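PDB 4ZCF: restriction endonuclease EcoP15I, modification subunit from Escherichia coli, which uses S-adenosyl-L-methionine to methylate the N6 of one adenine in the DNA site 5'-CAGCAG-3', and joins the Res subunit for restriction. Local coordinates for residues S93-K99 with Q505-Q511; H171-L175 with N202-L207. All coordinates share one frame; numbering follows the deposited sequence.

Contact 1: S93-K99 with Q505-Q511; sequences SQHLLIK and QGFKVYQ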
ATOM      1  N   SER A  93      -8.983 -17.300 -26.201  1.00 58.07           N
ATOM      2  CA  SER A  93      -7.954 -16.463 -25.621  1.00 55.71           C
ATOM      3  C   SER A  93      -8.228 -15.998 -24.210  1.00 53.28           C
ATOM      4  O   SER A  93      -9.360 -15.620 -23.861  1.00 50.28           O
ATOM      5  CB  SER A  93      -7.579 -15.308 -26.534  1.00 59.61           C
ATOM      6  OG  SER A  93      -6.297 -14.840 -26.154  1.00 72.03           O
ATOM      7  N   GLN A  94      -7.151 -16.053 -23.397  1.00 46.24           N
ATOM      8  CA  GLN A  94      -7.159 -15.642 -22.004  1.00 44.16           C
ATOM      9  C   GLN A  94      -6.896 -14.155 -21.836  1.00 41.20           C
ATOM     10  O   GLN A  94      -7.051 -13.646 -20.735  1.00 41.56           O
ATOM     11  CB  GLN A  94      -6.184 -16.493 -21.179  1.00 45.96           C
ATOM     12  CG  GLN A  94      -6.834 -17.794 -20.689  1.00 69.78           C
ATOM     13  CD  GLN A  94      -6.341 -18.262 -19.333  1.00 91.52           C
ATOM     14  OE1 GLN A  94      -7.099 -18.287 -18.352  1.00 82.58           O
ATOM     15  NE2 GLN A  94      -5.074 -18.679 -19.254  1.00 84.39           N
ATOM     16  N   HIS A  95      -6.585 -13.451 -22.941  1.00 33.59           N
ATOM     17  CA  HIS A  95      -6.237 -12.037 -22.977  1.00 32.63           C
ATOM     18  C   HIS A  95      -7.392 -11.124 -23.368  1.00 38.47           C
ATOM     19  O   HIS A  95      -8.140 -11.437 -24.295  1.00 37.94           O
ATOM     20  CB  HIS A  95      -5.028 -11.819 -23.896  1.00 32.90           C
ATOM     21  CG  HIS A  95      -3.859 -12.693 -23.570  1.00 36.61           C
ATOM     22  ND1 HIS A  95      -3.074 -12.463 -22.461  1.00 38.68           N
ATOM     23  CD2 HIS A  95      -3.421 -13.816 -24.183  1.00 38.38           C
ATOM     24  CE1 HIS A  95      -2.155 -13.414 -22.465  1.00 37.50           C
ATOM     25  NE2 HIS A  95      -2.329 -14.249 -23.477  1.00 37.96           N
ATOM     26  N   LEU A  96      -7.519  -9.960 -22.684  1.00 35.93           N
ATOM     27  CA  LEU A  96      -8.605  -9.009 -22.959  1.00 34.87           C
ATOM     28  C   LEU A  96      -8.138  -7.617 -23.279  1.00 38.22           C
ATOM     29  O   LEU A  96      -7.255  -7.105 -22.630  1.00 38.57           O
ATOM     30  CB  LEU A  96      -9.625  -8.921 -21.777  1.00 34.75           C
ATOM     31  CG  LEU A  96     -10.096 -10.219 -21.118  1.00 38.82           C
ATOM     32  CD1 LEU A  96     -10.714  -9.947 -19.772  1.00 38.35           C
ATOM     33  CD2 LEU A  96     -11.025 -11.005 -22.026  1.00 41.53           C
ATOM     34  N   LEU A  97      -8.798  -6.978 -24.235  1.00 35.73           N
ATOM     35  CA  LEU A  97      -8.638  -5.570 -24.574  1.00 34.77           C
ATOM     36  C   LEU A  97     -10.070  -4.975 -24.531  1.00 39.96           C
ATOM     37  O   LEU A  97     -10.989  -5.517 -25.164  1.00 39.59           O
ATOM     38  CB  LEU A  97      -7.908  -5.338 -25.922  1.00 33.68           C
ATOM     39  CG  LEU A  97      -8.046  -3.941 -26.540  1.00 38.08           C
ATOM     40  CD1 LEU A  97      -7.279  -2.869 -25.746  1.00 37.95           C
ATOM     41  CD2 LEU A  97      -7.642  -3.949 -27.993  1.00 39.47           C
ATOM     42  N   ILE A  98     -10.268  -3.933 -23.697  1.00 36.01           N
ATOM     43  CA  ILE A  98     -11.566  -3.281 -23.487  1.00 34.77           C
ATOM     44  C   ILE A  98     -11.561  -1.835 -23.925  1.00 40.76           C
ATOM     45  O   ILE A  98     -10.641  -1.081 -23.587  1.00 40.01           O
ATOM     46  CB  ILE A  98     -12.142  -3.474 -22.067  1.00 36.43           C
ATOM     47  CG1 ILE A  98     -11.963  -4.913 -21.597  1.00 35.99           C
ATOM     48  CG2 ILE A  98     -13.622  -3.096 -22.034  1.00 38.09           C
ATOM     49  CD1 ILE A  98     -11.561  -5.014 -20.204  1.00 46.98           C
ATOM     50  N   LYS A  99     -12.599  -1.460 -24.696  1.00 38.59           N
ATOM     51  CA  LYS A  99     -12.787  -0.111 -25.215  1.00 38.88           C
ATOM     52  C   LYS A  99     -13.793   0.631 -24.345  1.00 41.73           C
ATOM     53  O   LYS A  99     -14.873   0.124 -24.069  1.00 41.03           O
ATOM     54  CB  LYS A  99     -13.272  -0.156 -26.679  1.00 41.62           C
ATOM     55  CG  LYS A  99     -13.239   1.202 -27.385  1.00 39.80           C
ATOM     56  CD  LYS A  99     -14.362   1.328 -28.402  1.00 50.09           C
ATOM     57  CE  LYS A  99     -14.085   0.691 -29.740  1.00 56.69           C
ATOM     58  NZ  LYS A  99     -15.006   1.208 -30.786  1.00 58.96           N
ATOM     59  N   GLN A 505      -0.892 -15.778 -30.277  1.00 52.13           N
ATOM     60  CA  GLN A 505      -1.497 -15.944 -28.949  1.00 50.75           C
ATOM     61  C   GLN A 505      -2.929 -15.450 -28.837  1.00 52.16           C
ATOM     62  O   GLN A 505      -3.692 -16.000 -28.045  1.00 53.76           O
ATOM     63  CB  GLN A 505      -0.642 -15.313 -27.856  1.00 51.85           C
ATOM     64  CG  GLN A 505       0.505 -16.206 -27.438  1.00 58.35           C
ATOM     65  CD  GLN A 505       1.277 -15.663 -26.274  1.00 57.29           C
ATOM     66  OE1 GLN A 505       2.496 -15.486 -26.359  1.00 56.26           O
ATOM     67  NE2 GLN A 505       0.598 -15.470 -25.139  1.00 31.58           N
ATOM     68  N   GLY A 506      -3.259 -14.405 -29.597  1.00 44.80           N
ATOM     69  CA  GLY A 506      -4.579 -13.783 -29.627  1.00 42.30           C
ATOM     70  C   GLY A 506      -5.042 -13.121 -28.342  1.00 42.83           C
ATOM     71  O   GLY A 506      -4.465 -13.316 -27.267  1.00 41.18           O
ATOM     72  N   PHE A 507      -6.146 -12.368 -28.454  1.00 38.49           N
ATOM     73  CA  PHE A 507      -6.810 -11.643 -27.378  1.00 37.55           C
ATOM     74  C   PHE A 507      -8.261 -11.373 -27.789  1.00 43.78           C
ATOM     75  O   PHE A 507      -8.543 -11.226 -28.982  1.00 43.25           O
ATOM     76  CB  PHE A 507      -6.077 -10.300 -27.078  1.00 38.33           C
ATOM     77  CG  PHE A 507      -6.054  -9.307 -28.221  1.00 38.80           C
ATOM     78  CD1 PHE A 507      -5.194  -9.478 -29.297  1.00 39.35           C
ATOM     79  CD2 PHE A 507      -6.906  -8.202 -28.224  1.00 40.55           C
ATOM     80  CE1 PHE A 507      -5.206  -8.586 -30.362  1.00 40.21           C
ATOM     81  CE2 PHE A 507      -6.902  -7.299 -29.285  1.00 41.57           C
ATOM     82  CZ  PHE A 507      -6.050  -7.494 -30.345  1.00 39.11           C
ATOM     83  N   LYS A 508      -9.171 -11.256 -26.793  1.00 40.03           N
ATOM     84  CA  LYS A 508     -10.571 -10.935 -27.027  1.00 38.70           C
ATOM     85  C   LYS A 508     -10.814  -9.444 -26.831  1.00 42.73           C
ATOM     86  O   LYS A 508     -10.168  -8.816 -25.992  1.00 41.63           O
ATOM     87  CB  LYS A 508     -11.487 -11.787 -26.143  1.00 40.33           C
ATOM     88  CG  LYS A 508     -11.779 -13.167 -26.739  1.00 45.57           C
ATOM     89  CD  LYS A 508     -12.340 -14.186 -25.750  1.00 51.19           C
ATOM     90  CE  LYS A 508     -13.679 -13.854 -25.121  1.00 63.38           C
ATOM     91  NZ  LYS A 508     -14.073 -14.875 -24.104  1.00 69.07           N
ATOM     92  N   VAL A 509     -11.702  -8.867 -27.662  1.00 40.25           N
ATOM     93  CA  VAL A 509     -12.094  -7.450 -27.615  1.00 39.14           C
ATOM     94  C   VAL A 509     -13.504  -7.350 -26.996  1.00 42.45           C
ATOM     95  O   VAL A 509     -14.361  -8.192 -27.255  1.00 42.26           O
ATOM     96  CB  VAL A 509     -11.967  -6.702 -28.985  1.00 41.35           C
ATOM     97  CG1 VAL A 509     -12.428  -5.247 -28.894  1.00 40.07           C
ATOM     98  CG2 VAL A 509     -10.539  -6.752 -29.504  1.00 41.37           C
ATOM     99  N   TYR A 510     -13.686  -6.349 -26.129  1.00 37.82           N
ATOM    100  CA  TYR A 510     -14.907  -5.979 -25.434  1.00 36.49           C
ATOM    101  C   TYR A 510     -14.994  -4.482 -25.485  1.00 40.78           C
ATOM    102  O   TYR A 510     -13.961  -3.822 -25.601  1.00 41.63           O
ATOM    103  CB  TYR A 510     -14.881  -6.463 -23.982  1.00 36.78           C
ATOM    104  CG  TYR A 510     -15.216  -7.923 -23.866  1.00 36.87           C
ATOM    105  CD1 TYR A 510     -16.533  -8.347 -23.765  1.00 38.67           C
ATOM    106  CD2 TYR A 510     -14.225  -8.893 -23.948  1.00 37.72           C
ATOM    107  CE1 TYR A 510     -16.852  -9.701 -23.692  1.00 39.89           C
ATOM    108  CE2 TYR A 510     -14.534 -10.254 -23.900  1.00 38.20           C
ATOM    109  CZ  TYR A 510     -15.850 -10.652 -23.798  1.00 43.00           C
ATOM    110  OH  TYR A 510     -16.148 -11.988 -23.708  1.00 42.64           O
ATOM    111  N   GLN A 511     -16.213  -3.948 -25.472  1.00 37.54           N
ATOM    112  CA  GLN A 511     -16.466  -2.508 -25.543  1.00 38.07           C
ATOM    113  C   GLN A 511     -17.682  -2.074 -24.730  1.00 41.15           C
ATOM    114  O   GLN A 511     -18.616  -2.853 -24.541  1.00 39.99           O
ATOM    115  CB  GLN A 511     -16.619  -2.053 -27.005  1.00 39.61           C
ATOM    116  CG  GLN A 511     -17.686  -2.815 -27.798  1.00 53.14           C
ATOM    117  CD  GLN A 511     -17.491  -2.586 -29.262  1.00 81.72           C
ATOM    118  OE1 GLN A 511     -17.788  -1.510 -29.796  1.00 76.56           O
ATOM    119  NE2 GLN A 511     -16.916  -3.572 -29.930  1.00 80.98           N
TER
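Leu97 and Phe507 run alongside each other in the same direction, on the face of a parallel strand pair that Val509 also lines. The methyl CD2 of Leu97 sits 3.7 Å from CE2 of the Phe507 ring. A chi1 of 63° tucks the ring of Phe507 between its own N and C, alongside Leu97. On the other face, CD2 of Leu96 meets the Tyr510 ring at CE2, 4.0 Å away, and CG1 of Ile98 touches Tyr510 CB. Four backbone bonds join the two segments in parallel register. They run from Lys508 N to His95 O (2.7 Å), Leu97 N to Lys508 O, Tyr510 N to Leu97 O and Lys99 N to Tyr510 O. Before the strands, Ser93 OG donates to Gly506 O at 2.6 Å, from well above the carbonyl plane. The same oxygen lies at the edge of the His95 ring, 3.3 Å from CD2. Beyond the pair, His95 ND1 bonds Phe464 N and Lys508 NZ bonds Leu557 O. Strand 96-99 is hydrogen-bonded along its other edge to strand 461-468 of the methyltransferase sheet. Helix 487-500 covers Leu97 and Phe507, while Leu557 packs on Leu96 and Tyr510.

Contact 2: H171-L175 with N202-L207; sequences HSAWL and NEFSQL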
ATOM      1  N   HIS A 171      -2.800  20.536  -9.999  1.00 41.10           N
ATOM      2  CA  HIS A 171      -2.596  19.350  -9.173  1.00 40.41           C
ATOM      3  C   HIS A 171      -3.923  18.800  -8.703  1.00 44.37           C
ATOM      4  O   HIS A 171      -4.123  17.587  -8.730  1.00 46.34           O
ATOM      5  CB  HIS A 171      -1.713  19.681  -7.957  1.00 40.99           C
ATOM      6  CG  HIS A 171      -0.288  19.998  -8.284  1.00 43.08           C
ATOM      7  ND1 HIS A 171       0.567  19.034  -8.772  1.00 44.27           N
ATOM      8  CD2 HIS A 171       0.410  21.135  -8.076  1.00 43.90           C
ATOM      9  CE1 HIS A 171       1.738  19.629  -8.908  1.00 43.26           C
ATOM     10  NE2 HIS A 171       1.691  20.895  -8.498  1.00 43.50           N
ATOM     11  N   SER A 172      -4.841  19.682  -8.288  1.00 40.12           N
ATOM     12  CA  SER A 172      -6.185  19.298  -7.841  1.00 38.88           C
ATOM     13  C   SER A 172      -7.013  18.672  -8.966  1.00 40.77           C
ATOM     14  O   SER A 172      -7.678  17.673  -8.716  1.00 39.77           O
ATOM     15  CB  SER A 172      -6.912  20.462  -7.176  1.00 41.69           C
ATOM     16  OG  SER A 172      -6.908  21.631  -7.970  1.00 47.95           O
ATOM     17  N   ALA A 173      -6.939  19.221 -10.210  1.00 37.15           N
ATOM     18  CA  ALA A 173      -7.635  18.660 -11.380  1.00 36.26           C
ATOM     19  C   ALA A 173      -7.074  17.262 -11.663  1.00 40.38           C
ATOM     20  O   ALA A 173      -7.849  16.292 -11.796  1.00 39.63           O
ATOM     21  CB  ALA A 173      -7.455  19.560 -12.589  1.00 36.77           C
ATOM     22  N   TRP A 174      -5.714  17.144 -11.640  1.00 36.24           N
ATOM     23  CA  TRP A 174      -5.010  15.864 -11.809  1.00 34.75           C
ATOM     24  C   TRP A 174      -5.395  14.838 -10.738  1.00 36.29           C
ATOM     25  O   TRP A 174      -5.676  13.699 -11.084  1.00 36.29           O
ATOM     26  CB  TRP A 174      -3.497  16.066 -11.891  1.00 32.98           C
ATOM     27  CG  TRP A 174      -2.768  14.854 -12.400  1.00 33.33           C
ATOM     28  CD1 TRP A 174      -2.499  14.547 -13.704  1.00 36.15           C
ATOM     29  CD2 TRP A 174      -2.212  13.780 -11.608  1.00 32.18           C
ATOM     30  NE1 TRP A 174      -1.794  13.362 -13.778  1.00 35.97           N
ATOM     31  CE2 TRP A 174      -1.619  12.860 -12.506  1.00 36.80           C
ATOM     32  CE3 TRP A 174      -2.149  13.514 -10.225  1.00 31.83           C
ATOM     33  CZ2 TRP A 174      -0.969  11.693 -12.064  1.00 34.90           C
ATOM     34  CZ3 TRP A 174      -1.525  12.349  -9.787  1.00 32.44           C
ATOM     35  CH2 TRP A 174      -0.925  11.467 -10.694  1.00 33.16           C
ATOM     36  N   LEU A 175      -5.475  15.249  -9.455  1.00 33.40           N
ATOM     37  CA  LEU A 175      -5.877  14.363  -8.344  1.00 33.18           C
ATOM     38  C   LEU A 175      -7.348  13.940  -8.432  1.00 40.07           C
ATOM     39  O   LEU A 175      -7.686  12.815  -8.058  1.00 40.69           O
ATOM     40  CB  LEU A 175      -5.568  14.997  -6.985  1.00 33.08           C
ATOM     41  CG  LEU A 175      -4.075  15.211  -6.619  1.00 37.55           C
ATOM     42  CD1 LEU A 175      -3.944  16.185  -5.468  1.00 37.89           C
ATOM     43  CD2 LEU A 175      -3.382  13.913  -6.226  1.00 38.08           C
ATOM     44  N   ASN A 202       6.613  16.092 -11.952  1.00 38.04           N
ATOM     45  CA  ASN A 202       5.443  16.964 -11.877  1.00 37.43           C
ATOM     46  C   ASN A 202       4.436  16.587 -10.801  1.00 41.11           C
ATOM     47  O   ASN A 202       4.091  17.443  -9.987  1.00 41.86           O
ATOM     48  CB  ASN A 202       4.813  17.163 -13.250  1.00 31.24           C
ATOM     49  CG  ASN A 202       5.753  17.844 -14.194  1.00 44.43           C
ATOM     50  OD1 ASN A 202       6.102  19.007 -14.008  1.00 31.18           O
ATOM     51  ND2 ASN A 202       6.267  17.105 -15.167  1.00 47.31           N
ATOM     52  N   GLU A 203       4.053  15.299 -10.737  1.00 37.12           N
ATOM     53  CA  GLU A 203       3.056  14.770  -9.793  1.00 36.60           C
ATOM     54  C   GLU A 203       3.552  13.675  -8.847  1.00 41.75           C
ATOM     55  O   GLU A 203       2.729  13.078  -8.147  1.00 41.98           O
ATOM     56  CB  GLU A 203       1.799  14.280 -10.556  1.00 37.41           C
ATOM     57  CG  GLU A 203       1.131  15.335 -11.421  1.00 44.30           C
ATOM     58  CD  GLU A 203       0.541  16.515 -10.672  1.00 57.54           C
ATOM     59  OE1 GLU A 203       0.177  16.343  -9.487  1.00 44.24           O
ATOM     60  OE2 GLU A 203       0.444  17.614 -11.268  1.00 47.57           O
ATOM     61  N   PHE A 204       4.871  13.412  -8.807  1.00 40.07           N
ATOM     62  CA  PHE A 204       5.449  12.367  -7.950  1.00 41.20           C
ATOM     63  C   PHE A 204       4.977  12.431  -6.490  1.00 43.73           C
ATOM     64  O   PHE A 204       4.378  11.467  -6.026  1.00 42.62           O
ATOM     65  CB  PHE A 204       6.992  12.296  -8.080  1.00 43.80           C
ATOM     66  CG  PHE A 204       7.722  11.348  -7.148  1.00 46.50           C
ATOM     67  CD1 PHE A 204       7.266  10.047  -6.947  1.00 50.20           C
ATOM     68  CD2 PHE A 204       8.900  11.732  -6.523  1.00 50.50           C
ATOM     69  CE1 PHE A 204       7.955   9.164  -6.110  1.00 51.15           C
ATOM     70  CE2 PHE A 204       9.582  10.845  -5.673  1.00 53.38           C
ATOM     71  CZ  PHE A 204       9.103   9.570  -5.475  1.00 50.89           C
ATOM     72  N   SER A 205       5.200  13.568  -5.798  1.00 39.68           N
ATOM     73  CA  SER A 205       4.820  13.782  -4.387  1.00 38.31           C
ATOM     74  C   SER A 205       3.320  13.712  -4.160  1.00 40.20           C
ATOM     75  O   SER A 205       2.889  12.997  -3.254  1.00 40.26           O
ATOM     76  CB  SER A 205       5.381  15.103  -3.873  1.00 41.02           C
ATOM     77  OG  SER A 205       6.631  15.380  -4.482  1.00 45.94           O
ATOM     78  N   GLN A 206       2.525  14.384  -5.024  1.00 36.12           N
ATOM     79  CA  GLN A 206       1.043  14.406  -4.989  1.00 35.17           C
ATOM     80  C   GLN A 206       0.414  13.040  -5.178  1.00 40.02           C
ATOM     81  O   GLN A 206      -0.565  12.735  -4.497  1.00 42.16           O
ATOM     82  CB  GLN A 206       0.476  15.378  -6.021  1.00 36.52           C
ATOM     83  CG  GLN A 206       0.679  16.852  -5.646  1.00 42.84           C
ATOM     84  CD  GLN A 206       2.067  17.417  -5.905  1.00 46.56           C
ATOM     85  OE1 GLN A 206       2.975  16.790  -6.496  1.00 33.46           O
ATOM     86  NE2 GLN A 206       2.241  18.644  -5.478  1.00 43.38           N
ATOM     87  N   LEU A 207       0.970  12.202  -6.078  1.00 35.04           N
ATOM     88  CA  LEU A 207       0.478  10.837  -6.300  1.00 32.88           C
ATOM     89  C   LEU A 207       0.848   9.953  -5.136  1.00 36.78           C
ATOM     90  O   LEU A 207       0.029   9.152  -4.697  1.00 38.39           O
ATOM     91  CB  LEU A 207       1.085  10.264  -7.580  1.00 32.21           C
ATOM     92  CG  LEU A 207       0.906   8.766  -7.867  1.00 34.50           C
ATOM     93  CD1 LEU A 207      -0.596   8.385  -8.155  1.00 31.31           C
ATOM     94  CD2 LEU A 207       1.855   8.344  -8.963  1.00 35.79           C
TER
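His171 and Glu203 face each other across two helix starts, their CA atoms 7.3 Å apart, with Glu203 at the N-cap of helix 204-215. This is helix-to-helix packing in the methyltransferase domain, centred on a His-carboxylate hydrogen bond. His171 ND1 donates to Glu203 OE1 at 2.8 Å and 172°, with OE1 in the imidazole plane, and the donor on the syn side of OE1 but tilted out of the carboxylate plane. The carboxylate is turned 64° from the imidazole, and its OE2 is bonded by Asn127 ND2. His171 NE2 reaches Glu217 of the second subunit, so this histidine links the packing to the dimer. The Gln206 amide stacks on one imidazole face, with NE2 3.6 Å from CE1 of His171. Bending at chi2 (79°) folds the Gln206 chain over the ring. Glu203 CB and CG lie over one face of Trp174, a CH-pi contact with CB 3.8 Å from the six-membered ring centroid. Trp174 NE1 bonds Pro125 O. An alanine in place of Trp174 would remove the indole and is likely to leave Glu203 without its apolar floor and Pro125 O without its donor. At the rim of the indole, Trp174 CH2 meets Leu207 CB at 3.9 Å.

In the fold
The two contacts are centred 31 Å apart and do not touch; their nearest atoms are about 20 Å apart. Along the chain, both segments of contact 2 fall between the two of contact 1. Contact 1 pairs strands 96-99 and 508-514, which brings distant parts of the chain together near one side of the ten-stranded mixed sheet. Contact 2 joins helices 171-188 and 204-215, and Leu207 packs on strands 193-199 and 241-248 further across that sheet. The sheet is thus the shared scaffold. Their surroundings differ: contact 1 touches no other protein chain of the assembly, whereas contact 2 meets the second Mod subunit, whose pairing forms the methylating homodimer.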